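SAM dependent methyltransferase (Agrobacterium tumefaciens, PDB 2IGT) binds S-adenosylmethionine and probably transfers its methyl group to an acceptor substrate. Local coordinates at residues 219-233 and 260-274. Sequence-based numbering, arbitrary orientation. Where two conformers were deposited one is given.
Sequences EERRGSTYDIILTDP and EILSPKALGLVLTAY. With SAM (S-adenosylmethionine), chain D.
Glu-220, in the last turn of helix 212-222, lays its CA and CB against CG2 of Ile-261, the residue that follows helix 247-260. Its extended chain brings OE2 to 3.5 Å from CG of Glu-260, whose own carboxylate pairs with Arg-24. After the Schellman motif at Gly-223, a water bridges Ser-224 O and Glu-260 O. Tyr-226 then makes a single backbone bridge: its N donates to Ile-261 O, and its O accepts from Ser-263 N, while CD2 of its ring runs beside CD1 of Ile-261 (4.1 Å). Asp-227 OD1 takes the hydroxyl of Ser-263 at 2.7 Å from above the carboxylate plane, and the same oxygen forms a salt bridge with Arg-153; the backbone O of Asp-227 receives Leu-267 N, and Gly-268 N more weakly.

From Ile-228 to Thr-231 the strand runs parallel to 268-273, their axes 6° apart. Ile-229 N donates to Gly-268 O, Val-270 N to Ile-229 O, Thr-231 N to Val-270 O and Thr-272 N to Thr-231 O. CG1 of Ile-229 stands anti to its carbonyl carbon (chi1 -63°), and the extended chain delivers CD1 to CD2 of Leu-262, 3.5 Å away, and to CG1 of Ile-261. On the opposite face Leu-230 lies alongside Val-270, CD2 to CB 3.7 Å.

Past the strand, Asp-232 OD1 accepts Thr-272 OG1 at 2.7 Å, the hydroxyl standing 43° out of the carboxylate plane. The same OD1 lies at the Tyr-274 ring edge. Asp-232 OD2 takes a weak bond from SAM N, 2.8 Å away. Pro-233 packs its CD on CD1 of Leu-271. One water joins Asp-232 OD1, Pro-233 O, Tyr-274 N and SAM N. Parallel central strands ending at the cofactor are characteristic of Rossmann-like methyltransferases; here Thr-272 OG1 probably helps fix the rotation of the Asp-232 carboxylate beside the methionyl amino group.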
ATOM      1  N   GLU A 219      13.477  21.353 -15.229  1.00 16.64           N
ATOM      2  CA  GLU A 219      14.784  22.049 -15.366  1.00 17.27           C
ATOM      3  C   GLU A 219      15.041  22.486 -16.811  1.00 16.46           C
ATOM      4  O   GLU A 219      15.478  23.610 -17.069  1.00 16.18           O
ATOM      5  CB  GLU A 219      15.944  21.146 -14.896  1.00 16.66           C
ATOM      6  CG  GLU A 219      15.950  20.926 -13.388  1.00 17.40           C
ATOM      7  CD  GLU A 219      16.195  22.228 -12.627  1.00 20.16           C
ATOM      8  OE1 GLU A 219      17.373  22.505 -12.340  1.00 19.25           O
ATOM      9  OE2 GLU A 219      15.219  22.946 -12.320  1.00 20.20           O
ATOM     10  N   GLU A 220      14.754  21.597 -17.757  1.00 16.54           N
ATOM     11  CA  GLU A 220      14.924  21.924 -19.160  1.00 16.80           C
ATOM     12  C   GLU A 220      14.037  23.111 -19.537  1.00 17.01           C
ATOM     13  O   GLU A 220      14.494  24.039 -20.221  1.00 15.53           O
ATOM     14  CB  GLU A 220      14.641  20.722 -20.076  1.00 17.05           C
ATOM     15  CG  GLU A 220      14.898  21.074 -21.543  1.00 20.15           C
ATOM     16  CD  GLU A 220      14.506  19.981 -22.538  1.00 22.39           C
ATOM     17  OE1 GLU A 220      13.855  18.991 -22.126  1.00 27.37           O
ATOM     18  OE2 GLU A 220      14.825  20.152 -23.741  1.00 26.03           O
ATOM     19  N   ARG A 221      12.786  23.086 -19.078  0.60 15.88           N
ATOM     20  CA  ARG A 221      11.878  24.203 -19.348  0.60 16.22           C
ATOM     21  C   ARG A 221      12.401  25.513 -18.740  0.60 15.90           C
ATOM     22  O   ARG A 221      12.273  26.583 -19.355  0.60 16.00           O
ATOM     23  CB  ARG A 221      10.458  23.908 -18.875  0.60 15.28           C
ATOM     24  CG  ARG A 221       9.405  24.940 -19.348  0.60 15.36           C
ATOM     25  CD  ARG A 221       7.998  24.444 -19.078  0.60 18.52           C
ATOM     26  NE  ARG A 221       7.917  23.781 -17.768  0.60 22.40           N
ATOM     27  CZ  ARG A 221       7.293  24.257 -16.690  0.60 26.90           C
ATOM     28  NH1 ARG A 221       6.637  25.414 -16.743  0.60 28.64           N
ATOM     29  NH2 ARG A 221       7.294  23.549 -15.556  0.60 27.64           N
ATOM     30  N   ARG A 222      13.004  25.416 -17.560  1.00 16.49           N
ATOM     31  CA  ARG A 222      13.568  26.589 -16.848  1.00 18.19           C
ATOM     32  C   ARG A 222      14.877  27.091 -17.497  1.00 17.74           C
ATOM     33  O   ARG A 222      15.340  28.202 -17.200  1.00 18.70           O
ATOM     34  CB  ARG A 222      13.784  26.258 -15.365  1.00 18.88           C
ATOM     35  CG  ARG A 222      12.469  26.181 -14.575  1.00 20.90           C
ATOM     36  CD  ARG A 222      12.672  26.018 -13.062  1.00 21.55           C
ATOM     37  NE  ARG A 222      12.910  24.633 -12.709  1.00 28.17           N
ATOM     38  CZ  ARG A 222      12.042  23.806 -12.113  1.00 29.29           C
ATOM     39  NH1 ARG A 222      12.428  22.561 -11.842  1.00 27.46           N
ATOM     40  NH2 ARG A 222      10.806  24.199 -11.792  1.00 29.17           N
ATOM     41  N   GLY A 223      15.444  26.290 -18.403  1.00 16.67           N
ATOM     42  CA  GLY A 223      16.717  26.625 -19.076  1.00 16.52           C
ATOM     43  C   GLY A 223      17.905  26.384 -18.158  1.00 16.48           C
ATOM     44  O   GLY A 223      18.978  26.918 -18.383  1.00 15.70           O
ATOM     45  N   SER A 224      17.703  25.583 -17.111  1.00 16.78           N
ATOM     46  CA  SER A 224      18.750  25.279 -16.141  1.00 18.20           C
ATOM     47  C   SER A 224      19.875  24.424 -16.736  1.00 18.26           C
ATOM     48  O   SER A 224      19.629  23.639 -17.651  1.00 17.57           O
ATOM     49  CB  SER A 224      18.124  24.535 -14.951  1.00 19.64           C
ATOM     50  OG  SER A 224      17.166  25.404 -14.344  1.00 23.20           O
ATOM     51  N   THR A 225      21.104  24.578 -16.227  1.00 17.71           N
ATOM     52  CA  THR A 225      22.204  23.712 -16.674  1.00 18.47           C
ATOM     53  C   THR A 225      23.082  23.258 -15.518  1.00 17.82           C
ATOM     54  O   THR A 225      23.147  23.919 -14.490  1.00 17.67           O
ATOM     55  CB  THR A 225      23.105  24.367 -17.759  1.00 19.03           C
ATOM     56  OG1 THR A 225      23.702  25.550 -17.230  1.00 19.37           O
ATOM     57  CG2 THR A 225      22.306  24.734 -19.049  1.00 19.62           C
ATOM     58  N   TYR A 226      23.742  22.115 -15.706  1.00 16.61           N
ATOM     59  CA  TYR A 226      24.649  21.524 -14.723  1.00 17.33           C
ATOM     60  C   TYR A 226      25.947  21.126 -15.417  1.00 17.04           C
ATOM     61  O   TYR A 226      25.964  20.785 -16.610  1.00 17.07           O
ATOM     62  CB  TYR A 226      24.015  20.259 -14.113  1.00 17.54           C
ATOM     63  CG  TYR A 226      22.737  20.541 -13.351  1.00 17.30           C
ATOM     64  CD1 TYR A 226      22.778  20.772 -11.988  1.00 17.35           C
ATOM     65  CD2 TYR A 226      21.488  20.612 -14.013  1.00 17.70           C
ATOM     66  CE1 TYR A 226      21.624  21.018 -11.264  1.00 19.96           C
ATOM     67  CE2 TYR A 226      20.314  20.883 -13.297  1.00 16.50           C
ATOM     68  CZ  TYR A 226      20.405  21.070 -11.904  1.00 19.96           C
ATOM     69  OH  TYR A 226      19.292  21.341 -11.125  1.00 19.69           O
ATOM     70  N   ASP A 227      27.029  21.176 -14.661  1.00 16.73           N
ATOM     71  CA  ASP A 227      28.351  20.833 -15.175  1.00 16.74           C
ATOM     72  C   ASP A 227      28.588  19.335 -15.114  1.00 16.67           C
ATOM     73  O   ASP A 227      29.324  18.777 -15.947  1.00 16.76           O
ATOM     74  CB  ASP A 227      29.413  21.569 -14.380  1.00 16.20           C
ATOM     75  CG  ASP A 227      29.227  23.080 -14.444  1.00 16.41           C
ATOM     76  OD1 ASP A 227      29.330  23.654 -15.548  1.00 16.98           O
ATOM     77  OD2 ASP A 227      28.942  23.687 -13.393  1.00 15.44           O
ATOM     78  N   ILE A 228      27.999  18.689 -14.109  1.00 16.01           N
ATOM     79  CA  ILE A 228      28.085  17.230 -13.995  1.00 16.49           C
ATOM     80  C   ILE A 228      26.714  16.677 -13.663  1.00 16.87           C
ATOM     81  O   ILE A 228      26.010  17.217 -12.796  1.00 16.87           O
ATOM     82  CB  ILE A 228      29.156  16.759 -12.932  1.00 16.55           C
ATOM     83  CG1 ILE A 228      30.566  17.243 -13.350  1.00 16.58           C
ATOM     84  CG2 ILE A 228      29.059  15.198 -12.688  1.00 16.31           C
ATOM     85  CD1 ILE A 228      31.699  16.954 -12.351  1.00 15.54           C
ATOM     86  N   ILE A 229      26.326  15.606 -14.360  1.00 16.61           N
ATOM     87  CA  ILE A 229      25.078  14.936 -14.049  1.00 16.96           C
ATOM     88  C   ILE A 229      25.377  13.473 -13.795  1.00 17.35           C
ATOM     89  O   ILE A 229      26.011  12.818 -14.630  1.00 17.23           O
ATOM     90  CB  ILE A 229      24.025  15.061 -15.199  1.00 17.02           C
ATOM     91  CG1 ILE A 229      23.641  16.525 -15.424  1.00 16.55           C
ATOM     92  CG2 ILE A 229      22.734  14.205 -14.862  1.00 17.49           C
ATOM     93  CD1 ILE A 229      22.777  16.747 -16.694  1.00 17.25           C
ATOM     94  N   LEU A 230      24.962  12.994 -12.626  1.00 16.52           N
ATOM     95  CA  LEU A 230      24.992  11.564 -12.305  1.00 19.17           C
ATOM     96  C   LEU A 230      23.572  11.037 -12.244  1.00 18.53           C
ATOM     97  O   LEU A 230      22.687  11.696 -11.702  1.00 19.24           O
ATOM     98  CB  LEU A 230      25.658  11.318 -10.951  1.00 19.36           C
ATOM     99  CG  LEU A 230      26.833  12.245 -10.645  1.00 24.36           C
ATOM    100  CD1 LEU A 230      27.181  12.170  -9.144  1.00 29.69           C
ATOM    101  CD2 LEU A 230      28.040  11.921 -11.533  1.00 27.07           C
ATOM    102  N   THR A 231      23.352   9.849 -12.792  1.00 17.91           N
ATOM    103  CA  THR A 231      22.015   9.255 -12.718  1.00 17.31           C
ATOM    104  C   THR A 231      22.121   7.762 -12.506  1.00 17.20           C
ATOM    105  O   THR A 231      22.873   7.066 -13.216  1.00 16.08           O
ATOM    106  CB  THR A 231      21.133   9.665 -13.933  1.00 17.43           C
ATOM    107  OG1 THR A 231      19.794   9.164 -13.763  1.00 17.41           O
ATOM    108  CG2 THR A 231      21.733   9.196 -15.296  1.00 17.85           C
ATOM    109  N   ASP A 232      21.392   7.285 -11.495  1.00 16.93           N
ATOM    110  CA  ASP A 232      21.476   5.885 -11.061  1.00 17.32           C
ATOM    111  C   ASP A 232      20.076   5.227 -11.074  1.00 16.92           C
ATOM    112  O   ASP A 232      19.601   4.757 -10.041  1.00 16.64           O
ATOM    113  CB  ASP A 232      22.086   5.818  -9.646  1.00 18.36           C
ATOM    114  CG  ASP A 232      22.279   4.385  -9.160  1.00 19.60           C
ATOM    115  OD1 ASP A 232      22.622   3.515  -9.988  1.00 19.95           O
ATOM    116  OD2 ASP A 232      22.034   4.132  -7.951  1.00 22.14           O
ATOM    117  N   PRO A 233      19.421   5.184 -12.255  1.00 17.33           N
ATOM    118  CA  PRO A 233      18.029   4.734 -12.329  1.00 16.87           C
ATOM    119  C   PRO A 233      17.900   3.236 -12.036  1.00 17.11           C
ATOM    120  O   PRO A 233      18.681   2.428 -12.567  1.00 18.14           O
ATOM    121  CB  PRO A 233      17.662   4.958 -13.800  1.00 16.26           C
ATOM    122  CG  PRO A 233      19.037   4.805 -14.560  1.00 16.04           C
ATOM    123  CD  PRO A 233      19.948   5.552 -13.595  1.00 17.12           C
ATOM    124  N   GLU A 260      20.234  18.078 -22.732  1.00 16.71           N
ATOM    125  CA  GLU A 260      19.699  19.444 -22.850  1.00 17.63           C
ATOM    126  C   GLU A 260      19.952  20.316 -21.607  1.00 16.96           C
ATOM    127  O   GLU A 260      19.921  21.529 -21.699  1.00 17.34           O
ATOM    128  CB  GLU A 260      18.199  19.414 -23.217  1.00 17.88           C
ATOM    129  CG  GLU A 260      17.922  18.878 -24.619  1.00 20.01           C
ATOM    130  CD  GLU A 260      18.692  19.640 -25.678  1.00 24.56           C
ATOM    131  OE1 GLU A 260      18.431  20.841 -25.837  1.00 25.65           O
ATOM    132  OE2 GLU A 260      19.585  19.050 -26.329  1.00 28.50           O
ATOM    133  N   ILE A 261      20.233  19.700 -20.468  1.00 16.74           N
ATOM    134  CA  ILE A 261      20.562  20.457 -19.250  1.00 16.76           C
ATOM    135  C   ILE A 261      22.050  20.370 -18.838  1.00 16.68           C
ATOM    136  O   ILE A 261      22.400  20.679 -17.704  1.00 15.97           O
ATOM    137  CB  ILE A 261      19.583  20.166 -18.052  1.00 16.17           C
ATOM    138  CG1 ILE A 261      19.568  18.670 -17.657  1.00 17.47           C
ATOM    139  CG2 ILE A 261      18.179  20.614 -18.418  1.00 17.90           C
ATOM    140  CD1 ILE A 261      18.959  18.382 -16.276  1.00 16.89           C
ATOM    141  N   LEU A 262      22.915  19.936 -19.760  1.00 16.56           N
ATOM    142  CA  LEU A 262      24.368  20.080 -19.568  1.00 16.42           C
ATOM    143  C   LEU A 262      24.829  21.473 -19.943  1.00 16.86           C
ATOM    144  O   LEU A 262      24.428  22.020 -20.976  1.00 16.56           O
ATOM    145  CB  LEU A 262      25.158  19.037 -20.372  1.00 16.34           C
ATOM    146  CG  LEU A 262      25.029  17.580 -19.900  1.00 16.23           C
ATOM    147  CD1 LEU A 262      25.618  16.642 -20.966  1.00 15.69           C
ATOM    148  CD2 LEU A 262      25.707  17.354 -18.524  1.00 16.28           C
ATOM    149  N   SER A 263      25.685  22.050 -19.108  1.00 15.95           N
ATOM    150  CA  SER A 263      26.301  23.327 -19.425  1.00 16.67           C
ATOM    151  C   SER A 263      27.225  23.234 -20.657  1.00 16.56           C
ATOM    152  O   SER A 263      27.699  22.155 -20.990  1.00 16.75           O
ATOM    153  CB  SER A 263      27.073  23.866 -18.208  1.00 16.76           C
ATOM    154  OG  SER A 263      28.238  23.072 -17.959  1.00 17.15           O
ATOM    155  N   PRO A 264      27.490  24.368 -21.329  1.00 17.68           N
ATOM    156  CA  PRO A 264      28.489  24.401 -22.417  1.00 17.95           C
ATOM    157  C   PRO A 264      29.855  23.890 -21.977  1.00 18.20           C
ATOM    158  O   PRO A 264      30.555  23.285 -22.785  1.00 18.80           O
ATOM    159  CB  PRO A 264      28.569  25.897 -22.781  1.00 18.14           C
ATOM    160  CG  PRO A 264      27.219  26.382 -22.468  1.00 18.73           C
ATOM    161  CD  PRO A 264      26.841  25.675 -21.169  1.00 17.36           C
ATOM    162  N   LYS A 265      30.231  24.138 -20.718  1.00 17.72           N
ATOM    163  CA  LYS A 265      31.531  23.684 -20.186  1.00 18.11           C
ATOM    164  C   LYS A 265      31.383  22.429 -19.324  1.00 18.01           C
ATOM    165  O   LYS A 265      32.175  22.219 -18.401  1.00 18.44           O
ATOM    166  CB  LYS A 265      32.214  24.801 -19.372  1.00 17.86           C
ATOM    167  CG  LYS A 265      32.521  26.052 -20.160  1.00 19.31           C
ATOM    168  CD  LYS A 265      33.088  27.155 -19.249  1.00 20.17           C
ATOM    169  CE  LYS A 265      33.294  28.455 -19.994  1.00 23.35           C
ATOM    170  NZ  LYS A 265      34.499  28.454 -20.904  1.00 23.67           N
ATOM    171  N   ALA A 266      30.374  21.595 -19.620  1.00 16.67           N
ATOM    172  CA  ALA A 266      30.127  20.384 -18.837  1.00 16.61           C
ATOM    173  C   ALA A 266      31.341  19.446 -18.783  1.00 16.49           C
ATOM    174  O   ALA A 266      32.081  19.302 -19.770  1.00 16.35           O
ATOM    175  CB  ALA A 266      28.883  19.624 -19.339  1.00 15.27           C
ATOM    176  N   LEU A 267      31.519  18.815 -17.623  1.00 16.10           N
ATOM    177  CA  LEU A 267      32.599  17.866 -17.405  1.00 17.22           C
ATOM    178  C   LEU A 267      32.184  16.408 -17.496  1.00 17.23           C
ATOM    179  O   LEU A 267      33.026  15.522 -17.640  1.00 16.71           O
ATOM    180  CB  LEU A 267      33.291  18.136 -16.066  1.00 17.18           C
ATOM    181  CG  LEU A 267      34.149  19.410 -16.200  1.00 20.45           C
ATOM    182  CD1 LEU A 267      34.543  19.947 -14.855  1.00 23.28           C
ATOM    183  CD2 LEU A 267      35.382  19.134 -17.072  1.00 24.49           C
ATOM    184  N   GLY A 268      30.893  16.126 -17.381  1.00 16.97           N
ATOM    185  CA  GLY A 268      30.516  14.747 -17.527  1.00 16.03           C
ATOM    186  C   GLY A 268      29.058  14.399 -17.314  1.00 16.95           C
ATOM    187  O   GLY A 268      28.337  15.097 -16.614  1.00 16.40           O
ATOM    188  N   LEU A 269      28.633  13.315 -17.953  1.00 16.50           N
ATOM    189  CA  LEU A 269      27.324  12.743 -17.696  1.00 17.06           C
ATOM    190  C   LEU A 269      27.575  11.291 -17.388  1.00 17.34           C
ATOM    191  O   LEU A 269      28.153  10.580 -18.220  1.00 18.29           O
ATOM    192  CB  LEU A 269      26.392  12.934 -18.900  1.00 16.89           C
ATOM    193  CG  LEU A 269      25.093  12.110 -18.996  1.00 19.03           C
ATOM    194  CD1 LEU A 269      24.207  12.315 -17.771  1.00 19.65           C
ATOM    195  CD2 LEU A 269      24.342  12.505 -20.268  1.00 17.82           C
ATOM    196  N   VAL A 270      27.150  10.840 -16.200  1.00 16.37           N
ATOM    197  CA  VAL A 270      27.504   9.509 -15.728  1.00 16.66           C
ATOM    198  C   VAL A 270      26.239   8.724 -15.441  1.00 16.37           C
ATOM    199  O   VAL A 270      25.402   9.161 -14.650  1.00 17.93           O
ATOM    200  CB  VAL A 270      28.336   9.560 -14.413  1.00 16.75           C
ATOM    201  CG1 VAL A 270      28.601   8.129 -13.899  1.00 18.00           C
ATOM    202  CG2 VAL A 270      29.651  10.364 -14.617  1.00 15.86           C
ATOM    203  N   LEU A 271      26.085   7.599 -16.127  1.00 17.03           N
ATOM    204  CA  LEU A 271      24.960   6.700 -15.915  1.00 16.75           C
ATOM    205  C   LEU A 271      25.448   5.432 -15.227  1.00 18.13           C
ATOM    206  O   LEU A 271      26.396   4.783 -15.701  1.00 17.95           O
ATOM    207  CB  LEU A 271      24.366   6.333 -17.289  1.00 16.83           C
ATOM    208  CG  LEU A 271      23.425   5.129 -17.370  1.00 16.86           C
ATOM    209  CD1 LEU A 271      22.079   5.442 -16.636  1.00 17.62           C
ATOM    210  CD2 LEU A 271      23.159   4.812 -18.848  1.00 16.40           C
ATOM    211  N   THR A 272      24.761   5.044 -14.148  1.00 18.16           N
ATOM    212  CA  THR A 272      24.995   3.757 -13.479  1.00 18.60           C
ATOM    213  C   THR A 272      23.699   2.953 -13.498  1.00 19.25           C
ATOM    214  O   THR A 272      22.614   3.521 -13.338  1.00 18.76           O
ATOM    215  CB  THR A 272      25.539   3.939 -12.027  1.00 18.72           C
ATOM    216  OG1 THR A 272      24.655   4.805 -11.284  1.00 18.45           O
ATOM    217  CG2 THR A 272      26.926   4.622 -12.066  1.00 18.97           C
ATOM    218  N   ALA A 273      23.815   1.631 -13.682  1.00 18.39           N
ATOM    219  CA  ALA A 273      22.636   0.772 -13.783  1.00 18.21           C
ATOM    220  C   ALA A 273      22.841  -0.579 -13.100  1.00 19.20           C
ATOM    221  O   ALA A 273      23.792  -1.312 -13.429  1.00 19.10           O
ATOM    222  CB  ALA A 273      22.217   0.594 -15.242  1.00 17.79           C
ATOM    223  N   TYR A 274      21.947  -0.916 -12.178  0.50 20.09           N
ATOM    224  CA  TYR A 274      22.003  -2.204 -11.512  0.50 20.95           C
ATOM    225  C   TYR A 274      21.255  -3.284 -12.298  0.50 21.46           C
ATOM    226  O   TYR A 274      21.268  -4.451 -11.928  0.50 21.35           O
ATOM    227  CB  TYR A 274      21.606  -2.064 -10.030  0.50 20.92           C
ATOM    228  CG  TYR A 274      22.756  -1.436  -9.271  0.50 21.31           C
ATOM    229  CD1 TYR A 274      23.612  -2.217  -8.496  0.50 20.80           C
ATOM    230  CD2 TYR A 274      23.040  -0.057  -9.399  0.50 20.81           C
ATOM    231  CE1 TYR A 274      24.703  -1.649  -7.828  0.50 21.62           C
ATOM    232  CE2 TYR A 274      24.126   0.522  -8.741  0.50 20.57           C
ATOM    233  CZ  TYR A 274      24.951  -0.281  -7.956  0.50 21.40           C
ATOM    234  OH  TYR A 274      26.024   0.274  -7.302  0.50 21.04           O
TER
HETATM  235  N   SAM D1001      19.993   2.258  -8.420  1.00 23.89           N
HETATM  236  CA  SAM D1001      20.140   1.213  -7.370  1.00 23.98           C
HETATM  237  C   SAM D1001      19.328  -0.029  -7.780  1.00 24.43           C
HETATM  238  O   SAM D1001      18.591  -0.050  -8.783  1.00 23.42           O
HETATM  239  OXT SAM D1001      19.417  -1.065  -7.107  1.00 24.80           O
HETATM  240  CB  SAM D1001      19.726   1.757  -5.984  1.00 24.02           C
HETATM  241  CG  SAM D1001      18.211   1.821  -5.675  1.00 25.51           C
HETATM  242  SD  SAM D1001      17.298   3.015  -6.726  1.00 23.87           S
HETATM  243  CE  SAM D1001      18.140   3.057  -8.294  1.00 33.93           C
HETATM  244  C5' SAM D1001      18.015   4.564  -6.119  1.00 22.29           C
HETATM  245  C4' SAM D1001      16.962   5.562  -5.671  1.00 19.31           C
HETATM  246  O4' SAM D1001      16.038   5.793  -6.720  1.00 20.25           O
HETATM  247  C3' SAM D1001      16.086   5.116  -4.494  1.00 21.08           C
HETATM  248  O3' SAM D1001      16.456   5.845  -3.335  1.00 22.37           O
HETATM  249  C2' SAM D1001      14.632   5.396  -4.905  1.00 21.55           C
HETATM  250  O2' SAM D1001      13.875   6.081  -3.926  1.00 20.92           O
HETATM  251  C1' SAM D1001      14.860   6.299  -6.130  1.00 19.06           C
HETATM  252  N9  SAM D1001      13.800   6.319  -7.135  1.00 18.72           N
HETATM  253  C8  SAM D1001      13.050   5.268  -7.629  1.00 19.23           C
HETATM  254  N7  SAM D1001      12.215   5.743  -8.573  1.00 20.04           N
HETATM  255  C5  SAM D1001      12.405   7.087  -8.696  1.00 19.10           C
HETATM  256  C6  SAM D1001      11.792   8.070  -9.482  1.00 18.75           C
HETATM  257  N6  SAM D1001      10.839   7.760 -10.347  1.00 20.27           N
HETATM  258  N1  SAM D1001      12.239   9.386  -9.392  1.00 19.13           N
HETATM  259  C2  SAM D1001      13.220   9.710  -8.489  1.00 18.34           C
HETATM  260  N3  SAM D1001      13.811   8.750  -7.677  1.00 20.91           N
HETATM  261  C4  SAM D1001      13.393   7.454  -7.779  1.00 18.57           C
HETATM  262  O   HOH W   1      19.021  23.809 -20.332  1.00 23.83           O
HETATM  263  O   HOH W   2      20.702   1.676 -11.029  1.00 22.31           O
HETATM  264  O   HOH W   3      24.215   3.006  -6.593  1.00 26.18           O